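Long-range contacts in glutaredoxin (Methanosarcina acetivorans, PDB 5CAX), which is a glutaredoxin-like methanoredoxin with coenzyme M-dependent protein disulfide reductase activity: residues A[23-28]-A[48-53]; A[31-36]-A[75-80]. All coordinates share one frame; numbering follows the deposited sequence.

Contact 1. Residues A[23-28]-A[48-53]; sequences VMYGLS and EYVFVD
The hydroxyl of Ser28 donates to the carboxylate of Asp53, with OG and OD2 2.6 Å apart. OD2 accepts on its syn lone pair. The other oxygen is gripped too: Ser28 N lies 2.8 Å from Asp53 OD1 and approaches from above the carboxylate plane. One serine therefore engages both oxygens of the aspartate. Asp53 CG stands between its own backbone N and carbonyl carbon (chi1 54°), which turns the carboxylate to meet the serine. With an alanine in place of Asp53, the Ser28 N-H and hydroxyl would probably both lose their acceptor, and the loop after strand 22-26 would be less firmly fixed.

Ser28 also packs on Phe51. Its CA sits 3.8 Å from the centroid of the Phe51 ring, over the face, as a CH-pi contact. CD1 of Tyr49 lies over the opposite face of that ring, and Gly26 C meets the ring edge. Met24 bends at chi3 (77°), and its CE comes to 3.9 Å from Tyr49 CB.

Met24, Tyr49 and Phe51 start toward one face of the sheet; Val23, Tyr25, Glu48 and Val50 start toward the other. Tyr25 and Val50 run side by side, with Tyr25 CD1 4.0 Å from Val50 CB. Val52 CG2 touches the Tyr25 ring at its edge. Behind these side chains the strands run parallel, and the axes of the short strand segments 23-26 and 48-51 diverge by 16°. Backbone bonds alternate between them, including Gly26 N to Val50 O at 2.9 Å and Val52 N to Gly26 O at 3.0 Å.

The two strands belong to a beta-alpha-beta unit. Helix 31-43, which connects them, covers Met24 and Phe51. Helix 57-70 packs against Tyr25 and, beyond the strand end, Val52. Strand 78-81 borders strand 22-26 on its far edge.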
# COMPACT_ATOMS: atom_id res chain seq x y z
N VAL A 23 -2.71 -0.75 -4.02
CA VAL A 23 -3.04 -1.05 -2.64
C VAL A 23 -1.80 -0.95 -1.76
O VAL A 23 -0.83 -1.67 -1.96
CB VAL A 23 -3.69 -2.47 -2.52
CG1 VAL A 23 -4.15 -2.71 -1.10
CG2 VAL A 23 -4.82 -2.62 -3.52
N MET A 24 -1.83 -0.05 -0.78
CA MET A 24 -0.70 0.07 0.14
C MET A 24 -0.96 -0.56 1.50
O MET A 24 -1.96 -0.25 2.16
CB MET A 24 -0.32 1.53 0.32
CG MET A 24 1.00 1.75 1.09
SD MET A 24 0.99 3.31 2.00
CE MET A 24 -0.05 2.90 3.42
N TYR A 25 -0.06 -1.44 1.92
CA TYR A 25 -0.11 -2.00 3.25
C TYR A 25 0.88 -1.28 4.13
O TYR A 25 2.05 -1.17 3.78
CB TYR A 25 0.15 -3.50 3.22
CG TYR A 25 -0.89 -4.29 2.45
CD1 TYR A 25 -1.89 -5.00 3.12
CD2 TYR A 25 -0.89 -4.31 1.06
CE1 TYR A 25 -2.85 -5.72 2.42
CE2 TYR A 25 -1.85 -5.03 0.34
CZ TYR A 25 -2.83 -5.73 1.02
OH TYR A 25 -3.78 -6.43 0.31
N GLY A 26 0.41 -0.75 5.25
CA GLY A 26 1.30 -0.04 6.15
C GLY A 26 1.03 -0.27 7.62
O GLY A 26 0.11 -1.01 8.00
N LEU A 27 1.84 0.39 8.46
CA LEU A 27 1.58 0.42 9.89
C LEU A 27 1.24 1.85 10.27
O LEU A 27 1.92 2.78 9.81
CB LEU A 27 2.79 -0.08 10.67
CG LEU A 27 3.29 -1.46 10.22
CD1 LEU A 27 4.62 -1.82 10.88
CD2 LEU A 27 2.23 -2.55 10.42
N SER A 28 0.18 2.04 11.06
CA SER A 28 -0.33 3.39 11.39
C SER A 28 0.66 4.17 12.24
O SER A 28 0.58 5.39 12.36
CB SER A 28 -1.68 3.31 12.12
OG SER A 28 -1.51 2.97 13.48
N GLU A 48 -6.01 2.15 -2.54
CA GLU A 48 -6.56 1.67 -1.28
C GLU A 48 -5.42 1.63 -0.31
O GLU A 48 -4.28 1.40 -0.72
CB GLU A 48 -7.15 0.26 -1.42
CG GLU A 48 -8.65 0.21 -1.73
CD GLU A 48 -9.56 0.34 -0.52
OE1 GLU A 48 -9.07 0.61 0.59
OE2 GLU A 48 -10.77 0.10 -0.66
N TYR A 49 -5.67 1.90 0.96
CA TYR A 49 -4.64 1.57 1.93
C TYR A 49 -5.20 0.86 3.15
O TYR A 49 -6.33 1.11 3.56
CB TYR A 49 -3.82 2.77 2.35
CG TYR A 49 -4.49 3.85 3.15
CD1 TYR A 49 -4.42 3.87 4.55
CD2 TYR A 49 -5.13 4.89 2.51
CE1 TYR A 49 -5.01 4.90 5.28
CE2 TYR A 49 -5.70 5.89 3.23
CZ TYR A 49 -5.64 5.91 4.60
OH TYR A 49 -6.25 6.98 5.22
N VAL A 50 -4.37 -0.03 3.68
CA VAL A 50 -4.66 -0.90 4.80
C VAL A 50 -3.61 -0.70 5.90
O VAL A 50 -2.42 -0.96 5.70
CB VAL A 50 -4.67 -2.42 4.35
CG1 VAL A 50 -4.91 -3.36 5.52
CG2 VAL A 50 -5.69 -2.68 3.23
N PHE A 51 -4.04 -0.22 7.07
CA PHE A 51 -3.20 -0.19 8.26
C PHE A 51 -3.32 -1.48 9.06
O PHE A 51 -4.21 -1.64 9.90
CB PHE A 51 -3.53 1.02 9.13
CG PHE A 51 -2.90 2.30 8.66
CD1 PHE A 51 -1.58 2.30 8.19
CD2 PHE A 51 -3.61 3.49 8.66
CE1 PHE A 51 -0.98 3.47 7.74
CE2 PHE A 51 -3.03 4.66 8.21
CZ PHE A 51 -1.71 4.65 7.75
N VAL A 52 -2.38 -2.39 8.80
CA VAL A 52 -2.36 -3.74 9.36
C VAL A 52 -2.35 -3.76 10.89
O VAL A 52 -2.93 -4.65 11.50
CB VAL A 52 -1.15 -4.53 8.78
CG1 VAL A 52 -1.06 -5.91 9.43
CG2 VAL A 52 -1.32 -4.70 7.26
N ASP A 53 -1.69 -2.81 11.54
CA ASP A 53 -1.66 -2.86 13.00
C ASP A 53 -3.05 -2.63 13.60
O ASP A 53 -3.31 -3.01 14.74
CB ASP A 53 -0.68 -1.84 13.56
CG ASP A 53 -0.93 -0.44 13.06
OD1 ASP A 53 -1.20 -0.29 11.86
OD2 ASP A 53 -0.84 0.51 13.88

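Contact 2. Residues A[31-36]-A[75-80]; sequences VWCKKT and SFPTTI. With CD (cadmium ion), chain G.
Cys33 packs against Phe76 and Pro77, where the second cysteine of the thioredoxin-fold CXXC motif meets the cis-proline loop. The peptide bond before Pro77 is cis. The fit is close here. Cys33 SG is 3.5 Å from Phe76 CB and 3.8 Å from Pro77 CD. The sulfur is turned anti to its own carbonyl carbon (chi1 -87°), an orientation that puts it next to these two carbons.

A cadmium ion occupies this junction. Phe76 O binds it at 2.6 Å, and Cys33 SG lies 2.8 Å from the metal. Cys30, the first cysteine of the motif, completes the protein side of the site. In this family such a cysteine pair is the usual redox centre, so the metal probably marks the active site.

The outer side of the helix is looser. Val31, Lys34 and Lys35 make no contact with segment 75-80, and the Trp32 indole extends outward. That exposed ring has Val31 CG1 over the centre of one face. Phe76 likewise sends its ring away from segment 31-36, toward Ile64 and Val67 of helix 57-70.

Deeper in, the packing closes again around Thr36. Thr36 and Thr79 run past each other in opposite directions, CG2 of Thr36 4.0 Å from OG1 of Thr79, while Phe90 and Met24 also touch the Thr36 side chain. The Thr36 hydroxyl meets the proline ring, with OG1 3.3 Å from Pro77 CG. The same OG1 donates to Trp32 O one turn earlier at 2.6 Å, and Trp32 O also accepts from Thr36 N.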
# COMPACT_ATOMS: atom_id res chain seq x y z
N VAL A 31 6.36 6.37 10.36
CA VAL A 31 6.49 7.59 9.59
C VAL A 31 6.52 7.40 8.07
O VAL A 31 5.83 8.13 7.35
CB VAL A 31 7.81 8.33 9.99
CG1 VAL A 31 8.04 9.58 9.16
CG2 VAL A 31 7.81 8.65 11.47
N TRP A 32 7.30 6.43 7.59
CA TRP A 32 7.51 6.24 6.15
C TRP A 32 6.34 5.52 5.48
O TRP A 32 6.09 5.70 4.28
CB TRP A 32 8.84 5.51 5.88
CG TRP A 32 9.97 6.18 6.62
CD1 TRP A 32 10.69 5.67 7.66
CD2 TRP A 32 10.47 7.52 6.42
NE1 TRP A 32 11.62 6.58 8.09
CE2 TRP A 32 11.50 7.72 7.35
CE3 TRP A 32 10.15 8.55 5.53
CZ2 TRP A 32 12.22 8.92 7.43
CZ3 TRP A 32 10.86 9.74 5.60
CH2 TRP A 32 11.88 9.91 6.55
N CYS A 33 5.64 4.70 6.26
CA CYS A 33 4.37 4.13 5.82
C CYS A 33 3.34 5.24 5.57
O CYS A 33 2.73 5.30 4.50
CB CYS A 33 3.83 3.17 6.88
SG CYS A 33 4.41 1.47 6.76
N LYS A 34 3.22 6.17 6.51
CA LYS A 34 2.29 7.28 6.40
C LYS A 34 2.74 8.23 5.30
O LYS A 34 1.92 8.80 4.57
CB LYS A 34 2.16 8.01 7.74
CG LYS A 34 1.27 7.27 8.71
CD LYS A 34 1.15 7.96 10.03
CE LYS A 34 2.37 7.67 10.87
NZ LYS A 34 2.32 8.38 12.16
N LYS A 35 4.05 8.42 5.18
CA LYS A 35 4.61 9.24 4.10
C LYS A 35 4.30 8.65 2.72
O LYS A 35 4.11 9.38 1.76
CB LYS A 35 6.13 9.39 4.26
CG LYS A 35 6.66 10.33 5.34
CD LYS A 35 6.09 11.73 5.21
CE LYS A 35 6.60 12.66 6.35
NZ LYS A 35 5.92 13.98 6.38
N THR A 36 4.24 7.32 2.65
CA THR A 36 3.90 6.65 1.39
C THR A 36 2.45 6.92 0.99
O THR A 36 2.19 7.30 -0.16
CB THR A 36 4.13 5.12 1.46
OG1 THR A 36 5.48 4.85 1.86
CG2 THR A 36 3.89 4.47 0.11
N SER A 75 8.04 -6.47 5.18
CA SER A 75 8.31 -5.18 5.79
C SER A 75 7.27 -4.20 5.27
O SER A 75 6.63 -4.45 4.25
CB SER A 75 9.73 -4.68 5.47
OG SER A 75 9.85 -4.36 4.10
N PHE A 76 7.09 -3.09 5.96
CA PHE A 76 6.10 -2.11 5.53
C PHE A 76 6.83 -0.79 5.40
O PHE A 76 7.70 -0.50 6.22
CB PHE A 76 4.93 -2.03 6.53
CG PHE A 76 4.26 -3.36 6.77
CD1 PHE A 76 3.25 -3.81 5.93
CD2 PHE A 76 4.66 -4.17 7.83
CE1 PHE A 76 2.63 -5.03 6.14
CE2 PHE A 76 4.05 -5.41 8.04
CZ PHE A 76 3.03 -5.83 7.19
N PRO A 77 6.47 0.03 4.38
CA PRO A 77 5.34 -0.23 3.46
C PRO A 77 5.58 -1.20 2.28
O PRO A 77 6.65 -1.30 1.66
CB PRO A 77 5.04 1.17 2.92
CG PRO A 77 6.39 1.88 2.94
CD PRO A 77 7.11 1.34 4.13
N THR A 78 4.52 -1.92 1.96
CA THR A 78 4.49 -2.71 0.74
C THR A 78 3.30 -2.26 -0.13
O THR A 78 2.15 -2.41 0.27
CB THR A 78 4.44 -4.22 1.06
OG1 THR A 78 5.58 -4.55 1.88
CG2 THR A 78 4.48 -5.07 -0.21
N THR A 79 3.60 -1.62 -1.26
CA THR A 79 2.57 -1.25 -2.23
C THR A 79 2.44 -2.24 -3.40
O THR A 79 3.38 -2.47 -4.16
CB THR A 79 2.81 0.12 -2.82
OG1 THR A 79 3.00 1.05 -1.75
CG2 THR A 79 1.59 0.51 -3.68
N ILE A 80 1.25 -2.79 -3.58
CA ILE A 80 0.99 -3.81 -4.58
C ILE A 80 0.28 -3.25 -5.82
O ILE A 80 -0.75 -2.59 -5.71
CB ILE A 80 0.19 -4.95 -3.92
CG1 ILE A 80 1.10 -5.55 -2.83
CG2 ILE A 80 -0.26 -6.01 -4.94
CD1 ILE A 80 0.48 -6.58 -1.94
CD CD G . 7.00 1.34 7.94

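Overall arrangement
From the N terminus the chain first lays down strand 22-26, then turns through the loop at Ser28 into helix 31-43. Contact 1 closes the loop over this helix when strand 48-51 returns beside the first strand. Contact 2 closes a later loop, which runs from the start of the same helix through strand 48-51 and helix 57-70 to strand 78-81. The segments alternate along the chain, so the two closures cross. Their centres are about 7 Å apart. Strand 22-26 links them directly: Val23 O and Ile80 N are 2.9 Å apart, a probable hydrogen bond. Together they tie three sheet strands to the helix bearing Cys33.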